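Local structure of SusD superfamily protein (Bacteroides vulgatus, 3MYV) at residues K243-N254 against L325-S335. The protein probably binds polysaccharide at the cell outer membrane as a SusD-family protein. Numbering follows the deposited sequence. Where two conformers were deposited one is given.
With NA (sodium ion), chain C; EDO (1,2-ethanediol), chain E.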
ATOM      1  N   LYS A 243      -7.436 -16.267   6.989  1.00 18.64           N
ATOM      2  CA  LYS A 243      -6.584 -15.724   5.937  1.00 18.61           C
ATOM      3  C   LYS A 243      -7.300 -15.770   4.581  1.00 16.55           C
ATOM      4  O   LYS A 243      -8.194 -16.591   4.354  1.00 14.32           O
ATOM      5  CB  LYS A 243      -5.241 -16.468   5.871  1.00 18.62           C
ATOM      6  CG  LYS A 243      -4.387 -16.249   7.112  1.00 15.83           C
ATOM      7  CD  LYS A 243      -3.072 -17.008   7.035  1.00 17.68           C
ATOM      8  CE  LYS A 243      -1.989 -16.421   7.981  1.00 18.22           C
ATOM      9  NZ  LYS A 243      -0.568 -16.934   7.697  1.00 12.84           N
ATOM     10  N   PHE A 244      -6.909 -14.855   3.703  1.00 14.87           N
ATOM     11  CA  PHE A 244      -7.489 -14.772   2.369  1.00 13.70           C
ATOM     12  C   PHE A 244      -8.997 -14.645   2.445  1.00 15.03           C
ATOM     13  O   PHE A 244      -9.715 -15.357   1.749  1.00 13.79           O
ATOM     14  CB  PHE A 244      -7.042 -15.974   1.525  1.00 16.90           C
ATOM     15  CG  PHE A 244      -5.556 -16.215   1.581  1.00 12.22           C
ATOM     16  CD1 PHE A 244      -4.663 -15.303   0.999  1.00 18.38           C
ATOM     17  CD2 PHE A 244      -5.041 -17.300   2.259  1.00 18.97           C
ATOM     18  CE1 PHE A 244      -3.290 -15.499   1.085  1.00 12.41           C
ATOM     19  CE2 PHE A 244      -3.665 -17.491   2.346  1.00 19.42           C
ATOM     20  CZ  PHE A 244      -2.798 -16.605   1.753  1.00 18.77           C
ATOM     21  N   GLY A 245      -9.480 -13.735   3.311  1.00 14.71           N
ATOM     22  CA  GLY A 245     -10.907 -13.531   3.466  1.00 14.68           C
ATOM     23  C   GLY A 245     -11.588 -12.934   2.240  1.00 16.30           C
ATOM     24  O   GLY A 245     -10.937 -12.566   1.252  1.00 16.86           O
ATOM     25  N   SER A 246     -12.911 -12.809   2.316  1.00 15.73           N
ATOM     26  CA  SER A 246     -13.716 -12.393   1.161  1.00 16.01           C
ATOM     27  C   SER A 246     -13.419 -11.006   0.605  1.00 13.61           C
ATOM     28  O   SER A 246     -13.818 -10.717  -0.531  1.00 14.26           O
ATOM     29  CB  SER A 246     -15.225 -12.483   1.471  1.00 18.50           C
ATOM     30  OG  SER A 246     -15.635 -11.525   2.444  1.00 15.53           O
ATOM     31  N   GLU A 247     -12.766 -10.132   1.369  1.00 11.60           N
ATOM     32  CA  GLU A 247     -12.399  -8.812   0.822  1.00 12.05           C
ATOM     33  C   GLU A 247     -11.028  -8.829   0.117  1.00 14.68           C
ATOM     34  O   GLU A 247     -10.701  -7.922  -0.664  1.00 12.86           O
ATOM     35  CB  GLU A 247     -12.354  -7.754   1.908  1.00 12.20           C
ATOM     36  CG  GLU A 247     -13.709  -7.347   2.450  1.00 14.06           C
ATOM     37  CD  GLU A 247     -13.701  -6.005   3.136  1.00 16.58           C
ATOM     38  OE1 GLU A 247     -12.836  -5.166   2.830  1.00 13.91           O
ATOM     39  OE2 GLU A 247     -14.594  -5.798   3.968  1.00 13.15           O
ATOM     40  N   SER A 248     -10.226  -9.843   0.409  1.00 14.06           N
ATOM     41  CA  SER A 248      -8.822  -9.818   0.046  1.00 14.30           C
ATOM     42  C   SER A 248      -8.602 -10.213  -1.409  1.00 13.21           C
ATOM     43  O   SER A 248      -8.792 -11.386  -1.773  1.00 14.71           O
ATOM     44  CB  SER A 248      -8.031 -10.772   0.943  1.00 15.57           C
ATOM     45  OG  SER A 248      -6.653 -10.717   0.602  1.00 13.68           O
ATOM     46  N   PHE A 249      -8.185  -9.248  -2.223  1.00 13.29           N
ATOM     47  CA  PHE A 249      -7.757  -9.536  -3.605  1.00 14.57           C
ATOM     48  C   PHE A 249      -6.295 -10.036  -3.594  1.00 14.78           C
ATOM     49  O   PHE A 249      -5.910 -10.967  -4.337  1.00 13.82           O
ATOM     50  CB  PHE A 249      -7.785  -8.301  -4.515  1.00 13.35           C
ATOM     51  CG  PHE A 249      -9.115  -7.602  -4.625  1.00 18.29           C
ATOM     52  CD1 PHE A 249     -10.211  -8.244  -5.184  1.00 17.45           C
ATOM     53  CD2 PHE A 249      -9.258  -6.265  -4.213  1.00 17.85           C
ATOM     54  CE1 PHE A 249     -11.449  -7.596  -5.308  1.00 17.55           C
ATOM     55  CE2 PHE A 249     -10.490  -5.600  -4.362  1.00 18.06           C
ATOM     56  CZ  PHE A 249     -11.586  -6.274  -4.895  1.00 17.01           C
ATOM     57  N   PHE A 250      -5.479  -9.381  -2.774  1.00 13.65           N
ATOM     58  CA  PHE A 250      -4.053  -9.692  -2.686  1.00 15.14           C
ATOM     59  C   PHE A 250      -3.586  -9.487  -1.265  1.00 15.65           C
ATOM     60  O   PHE A 250      -3.705  -8.374  -0.735  1.00 13.65           O
ATOM     61  CB  PHE A 250      -3.265  -8.771  -3.642  1.00 15.06           C
ATOM     62  CG  PHE A 250      -1.762  -8.956  -3.597  1.00 13.37           C
ATOM     63  CD1 PHE A 250      -1.183 -10.217  -3.379  1.00 14.99           C
ATOM     64  CD2 PHE A 250      -0.936  -7.879  -3.785  1.00 12.30           C
ATOM     65  CE1 PHE A 250       0.196 -10.370  -3.331  1.00 19.64           C
ATOM     66  CE2 PHE A 250       0.449  -8.028  -3.746  1.00 14.55           C
ATOM     67  CZ  PHE A 250       0.999  -9.287  -3.496  1.00 10.85           C
ATOM     68  N   GLU A 251      -3.046 -10.536  -0.640  1.00 15.10           N
ATOM     69  CA  GLU A 251      -2.323 -10.361   0.621  1.00 15.87           C
ATOM     70  C   GLU A 251      -1.041 -11.172   0.559  1.00 14.27           C
ATOM     71  O   GLU A 251      -0.995 -12.194  -0.127  1.00 15.44           O
ATOM     72  CB  GLU A 251      -3.168 -10.743   1.837  1.00 12.96           C
ATOM     73  CG  GLU A 251      -3.551 -12.211   1.928  1.00 18.70           C
ATOM     74  CD  GLU A 251      -4.627 -12.471   2.959  1.00 15.72           C
ATOM     75  OE1 GLU A 251      -5.729 -11.894   2.826  1.00 17.56           O
ATOM     76  OE2 GLU A 251      -4.388 -13.285   3.889  1.00 15.78           O
ATOM     77  N   ILE A 252      -0.034 -10.748   1.318  1.00 13.78           N
ATOM     78  CA  ILE A 252       1.255 -11.464   1.409  1.00 14.29           C
ATOM     79  C   ILE A 252       1.089 -12.714   2.288  1.00 17.09           C
ATOM     80  O   ILE A 252       0.630 -12.636   3.444  1.00 16.96           O
ATOM     81  CB  ILE A 252       2.374 -10.541   2.003  1.00 15.42           C
ATOM     82  CG1 ILE A 252       2.522  -9.248   1.196  1.00 18.49           C
ATOM     83  CG2 ILE A 252       3.722 -11.285   2.127  1.00 14.86           C
ATOM     84  CD1 ILE A 252       2.961  -9.469  -0.296  1.00 20.69           C
ATOM     85  N   ALA A 253       1.469 -13.870   1.760  1.00 16.42           N
ATOM     86  CA  ALA A 253       1.313 -15.114   2.505  1.00 18.14           C
ATOM     87  C   ALA A 253       2.512 -15.273   3.451  1.00 18.13           C
ATOM     88  O   ALA A 253       3.670 -15.282   3.026  1.00 22.11           O
ATOM     89  CB  ALA A 253       1.207 -16.325   1.568  1.00 16.52           C
ATOM     90  N   ASN A 254       2.212 -15.418   4.726  1.00 15.36           N
ATOM     91  CA  ASN A 254       3.218 -15.597   5.768  1.00 18.06           C
ATOM     92  C   ASN A 254       2.875 -16.884   6.498  1.00 19.08           C
ATOM     93  O   ASN A 254       1.764 -17.398   6.388  1.00 21.60           O
ATOM     94  CB  ASN A 254       3.156 -14.383   6.706  1.00 15.94           C
ATOM     95  CG  ASN A 254       4.319 -14.298   7.704  1.00 20.80           C
ATOM     96  OD1 ASN A 254       5.225 -15.134   7.731  1.00 18.12           O
ATOM     97  ND2 ASN A 254       4.274 -13.266   8.546  1.00 21.80           N
ATOM     98  N   LEU A 325       3.663 -14.488  14.751  1.00 15.62           N
ATOM     99  CA  LEU A 325       4.771 -14.536  13.777  1.00 16.28           C
ATOM    100  C   LEU A 325       4.283 -14.713  12.329  1.00 15.40           C
ATOM    101  O   LEU A 325       5.067 -14.564  11.375  1.00 17.78           O
ATOM    102  CB  LEU A 325       5.726 -15.689  14.143  1.00 19.56           C
ATOM    103  CG  LEU A 325       6.409 -15.606  15.517  1.00 15.98           C
ATOM    104  CD1 LEU A 325       7.103 -16.904  15.909  1.00 17.40           C
ATOM    105  CD2 LEU A 325       7.400 -14.467  15.570  1.00 16.22           C
ATOM    106  N   GLU A 326       3.006 -15.050  12.157  1.00 14.35           N
ATOM    107  CA  GLU A 326       2.522 -15.608  10.896  1.00 14.74           C
ATOM    108  C   GLU A 326       1.444 -14.768  10.213  1.00 15.25           C
ATOM    109  O   GLU A 326       0.789 -15.249   9.290  1.00 17.85           O
ATOM    110  CB  GLU A 326       1.973 -17.015  11.143  1.00 16.55           C
ATOM    111  CG  GLU A 326       0.571 -17.096  11.753  1.00 18.10           C
ATOM    112  CD  GLU A 326       0.526 -17.115  13.291  1.00 26.27           C
ATOM    113  OE1 GLU A 326       1.356 -16.449  13.951  1.00 23.41           O
ATOM    114  OE2 GLU A 326      -0.382 -17.797  13.843  1.00 29.01           O
ATOM    115  N   CYS A 327       1.242 -13.525  10.649  1.00 16.30           N
ATOM    116  CA  CYS A 327       0.192 -12.696  10.030  1.00 14.38           C
ATOM    117  C   CYS A 327       0.529 -12.327   8.597  1.00 14.14           C
ATOM    118  O   CYS A 327       1.649 -11.922   8.317  1.00 14.62           O
ATOM    119  CB  CYS A 327      -0.032 -11.403  10.799  1.00 15.30           C
ATOM    120  SG  CYS A 327      -0.761 -11.669  12.440  1.00 21.89           S
ATOM    121  N   ASN A 328      -0.468 -12.445   7.723  1.00 14.12           N
ATOM    122  CA  ASN A 328      -0.428 -11.984   6.349  1.00 14.75           C
ATOM    123  C   ASN A 328      -0.703 -10.468   6.302  1.00 16.68           C
ATOM    124  O   ASN A 328      -1.490  -9.947   7.093  1.00 19.07           O
ATOM    125  CB  ASN A 328      -1.495 -12.723   5.525  1.00 15.00           C
ATOM    126  CG  ASN A 328      -1.189 -14.193   5.314  1.00 18.10           C
ATOM    127  OD1 ASN A 328      -0.256 -14.751   5.918  1.00 18.07           O
ATOM    128  ND2 ASN A 328      -1.975 -14.843   4.424  1.00 17.55           N
ATOM    129  N   ASN A 329      -0.062  -9.757   5.391  1.00 14.07           N
ATOM    130  CA  ASN A 329      -0.296  -8.329   5.242  1.00 15.90           C
ATOM    131  C   ASN A 329      -1.137  -8.109   4.002  1.00 14.43           C
ATOM    132  O   ASN A 329      -0.762  -8.504   2.883  1.00 12.07           O
ATOM    133  CB  ASN A 329       1.018  -7.569   5.120  1.00 12.42           C
ATOM    134  CG  ASN A 329       1.910  -7.729   6.337  1.00 17.89           C
ATOM    135  OD1 ASN A 329       1.433  -7.903   7.473  1.00 16.99           O
ATOM    136  ND2 ASN A 329       3.218  -7.667   6.109  1.00 15.42           N
ATOM    137  N   VAL A 330      -2.313  -7.552   4.208  1.00 15.35           N
ATOM    138  CA  VAL A 330      -3.219  -7.184   3.121  0.50 15.61           C
ATOM    139  C   VAL A 330      -2.609  -6.076   2.290  1.00 14.00           C
ATOM    140  O   VAL A 330      -2.135  -5.089   2.846  1.00 15.71           O
ATOM    141  CB  VAL A 330      -4.542  -6.631   3.653  0.50 18.03           C
ATOM    142  CG1 VAL A 330      -5.374  -6.028   2.498  0.50 20.12           C
ATOM    143  CG2 VAL A 330      -5.302  -7.700   4.349  0.50 13.71           C
ATOM    144  N   VAL A 331      -2.657  -6.216   0.961  1.00 15.23           N
ATOM    145  CA  VAL A 331      -2.165  -5.211   0.031  1.00 11.23           C
ATOM    146  C   VAL A 331      -3.314  -4.560  -0.765  1.00 12.71           C
ATOM    147  O   VAL A 331      -3.321  -3.352  -0.964  1.00 11.82           O
ATOM    148  CB  VAL A 331      -1.129  -5.853  -0.916  1.00 10.01           C
ATOM    149  CG1 VAL A 331      -0.587  -4.843  -1.969  1.00 11.50           C
ATOM    150  CG2 VAL A 331       0.072  -6.442  -0.127  1.00 12.44           C
ATOM    151  N   LEU A 332      -4.268  -5.370  -1.222  1.00 11.56           N
ATOM    152  CA  LEU A 332      -5.442  -4.907  -1.953  1.00 13.43           C
ATOM    153  C   LEU A 332      -6.675  -5.643  -1.460  1.00 15.06           C
ATOM    154  O   LEU A 332      -6.773  -6.871  -1.588  1.00 16.33           O
ATOM    155  CB  LEU A 332      -5.245  -5.152  -3.456  1.00 12.46           C
ATOM    156  CG  LEU A 332      -4.089  -4.444  -4.153  1.00 10.33           C
ATOM    157  CD1 LEU A 332      -3.643  -5.256  -5.412  1.00 13.52           C
ATOM    158  CD2 LEU A 332      -4.495  -3.011  -4.516  1.00 13.91           C
ATOM    159  N   ARG A 333      -7.613  -4.891  -0.890  1.00 16.42           N
ATOM    160  CA  ARG A 333      -8.888  -5.455  -0.463  1.00 15.14           C
ATOM    161  C   ARG A 333     -10.075  -4.626  -0.908  1.00 12.97           C
ATOM    162  O   ARG A 333      -9.957  -3.440  -1.254  1.00 12.57           O
ATOM    163  CB  ARG A 333      -8.930  -5.708   1.045  1.00 15.47           C
ATOM    164  CG  ARG A 333      -8.971  -4.466   1.938  1.00 16.59           C
ATOM    165  CD  ARG A 333      -9.048  -4.885   3.397  1.00 15.55           C
ATOM    166  NE  ARG A 333      -8.940  -3.717   4.292  1.00 15.92           N
ATOM    167  CZ  ARG A 333      -9.947  -3.205   4.988  1.00 17.28           C
ATOM    168  NH1 ARG A 333     -11.175  -3.719   4.898  1.00 11.16           N
ATOM    169  NH2 ARG A 333      -9.737  -2.162   5.782  1.00 15.07           N
ATOM    170  N   LEU A 334     -11.228  -5.271  -0.914  1.00 16.02           N
ATOM    171  CA  LEU A 334     -12.475  -4.672  -1.438  1.00 14.63           C
ATOM    172  C   LEU A 334     -12.880  -3.314  -0.833  1.00 15.65           C
ATOM    173  O   LEU A 334     -13.323  -2.446  -1.550  1.00 16.34           O
ATOM    174  CB  LEU A 334     -13.628  -5.695  -1.320  1.00 14.44           C
ATOM    175  CG  LEU A 334     -14.976  -5.373  -1.984  1.00 12.06           C
ATOM    176  CD1 LEU A 334     -14.800  -5.062  -3.493  1.00 11.67           C
ATOM    177  CD2 LEU A 334     -16.006  -6.507  -1.771  1.00 16.41           C
ATOM    178  N   SER A 335     -12.780  -3.138   0.482  1.00 15.71           N
ATOM    179  CA  SER A 335     -13.141  -1.853   1.097  1.00 15.30           C
ATOM    180  C   SER A 335     -12.394  -0.672   0.455  1.00 16.31           C
ATOM    181  O   SER A 335     -12.966   0.397   0.267  1.00 13.69           O
ATOM    182  CB  SER A 335     -12.916  -1.873   2.607  1.00 15.89           C
ATOM    183  OG  SER A 335     -13.793  -2.777   3.291  1.00 13.52           O
TER
HETATM  184 NA    NA C 502       6.431 -15.721   9.656  1.00 19.09          NA
HETATM  185  C1  EDO E 505      -1.387  -4.600   6.515  1.00 19.21           C
HETATM  186  O1  EDO E 505      -2.096  -4.058   5.381  1.00 21.38           O
HETATM  187  C2  EDO E 505      -2.358  -5.270   7.471  1.00 15.50           C
HETATM  188  O2  EDO E 505      -2.803  -6.521   6.927  1.00 19.53           O
HETATM  189  O   HOH W   1      -0.635 -17.598   4.357  1.00 20.47           O
HETATM  190  O   HOH W   2       7.850 -16.757  11.367  1.00 16.45           O
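The carboxamide of Asn-328 is approached on its two opposite faces at OD1, by Lys-243 NZ and by the backbone N of Asn-254, the latter at 2.8 Å. At the amide's edge, ND2 donates nearly in plane to the anti lone pair of Glu-251 OE2 (2.9 Å), the carboxylate standing 89° to the amide. The same oxygen lies over one face of the Phe-244 ring, toward its rim, and also takes Phe-244 N. With two donors on OD1 and a carboxylate oxygen accepting from ND2, the amide is held against rotation and flipping. Lys-243, its chain extended beyond CG, reaches on to Glu-326 O at 2.7 Å. The backbones form a short two-stranded antiparallel sheet with two successive classic beta bulges: Leu-332 O receives both Phe-249 N and Phe-250 N, and Phe-250 O both Val-331 N and Leu-332 N. Alongside, the Phe-250 ring carbon CD2 packs on Val-331 CB (3.5 Å), while Leu-332 CD1 sits at the ring's edge. Where helix 334-348 begins, Glu-247 OE1 accepts from Ser-335 N, Ser-335 OG (2.6 Å) and Arg-333 NH1 (3.0 Å), the guanidinium meeting it from above the carboxylate plane. Arg-333 also pairs with Glu-390 and Glu-394, and Glu-247 OE2 with Arg-366. With an alanine at Glu-247, Arg-333 NH1 and both Ser-335 donors would probably lose their shared acceptor, and Arg-366 its carboxylate mate. At the other end, chi1 of -170° sets CG of Asn-254 opposite its N, and from there the amide gives OD1 to the sodium ion at 2.4 Å and ND2 to Cys-327 O (3.0 Å); Leu-325 O is a further ligand of the metal.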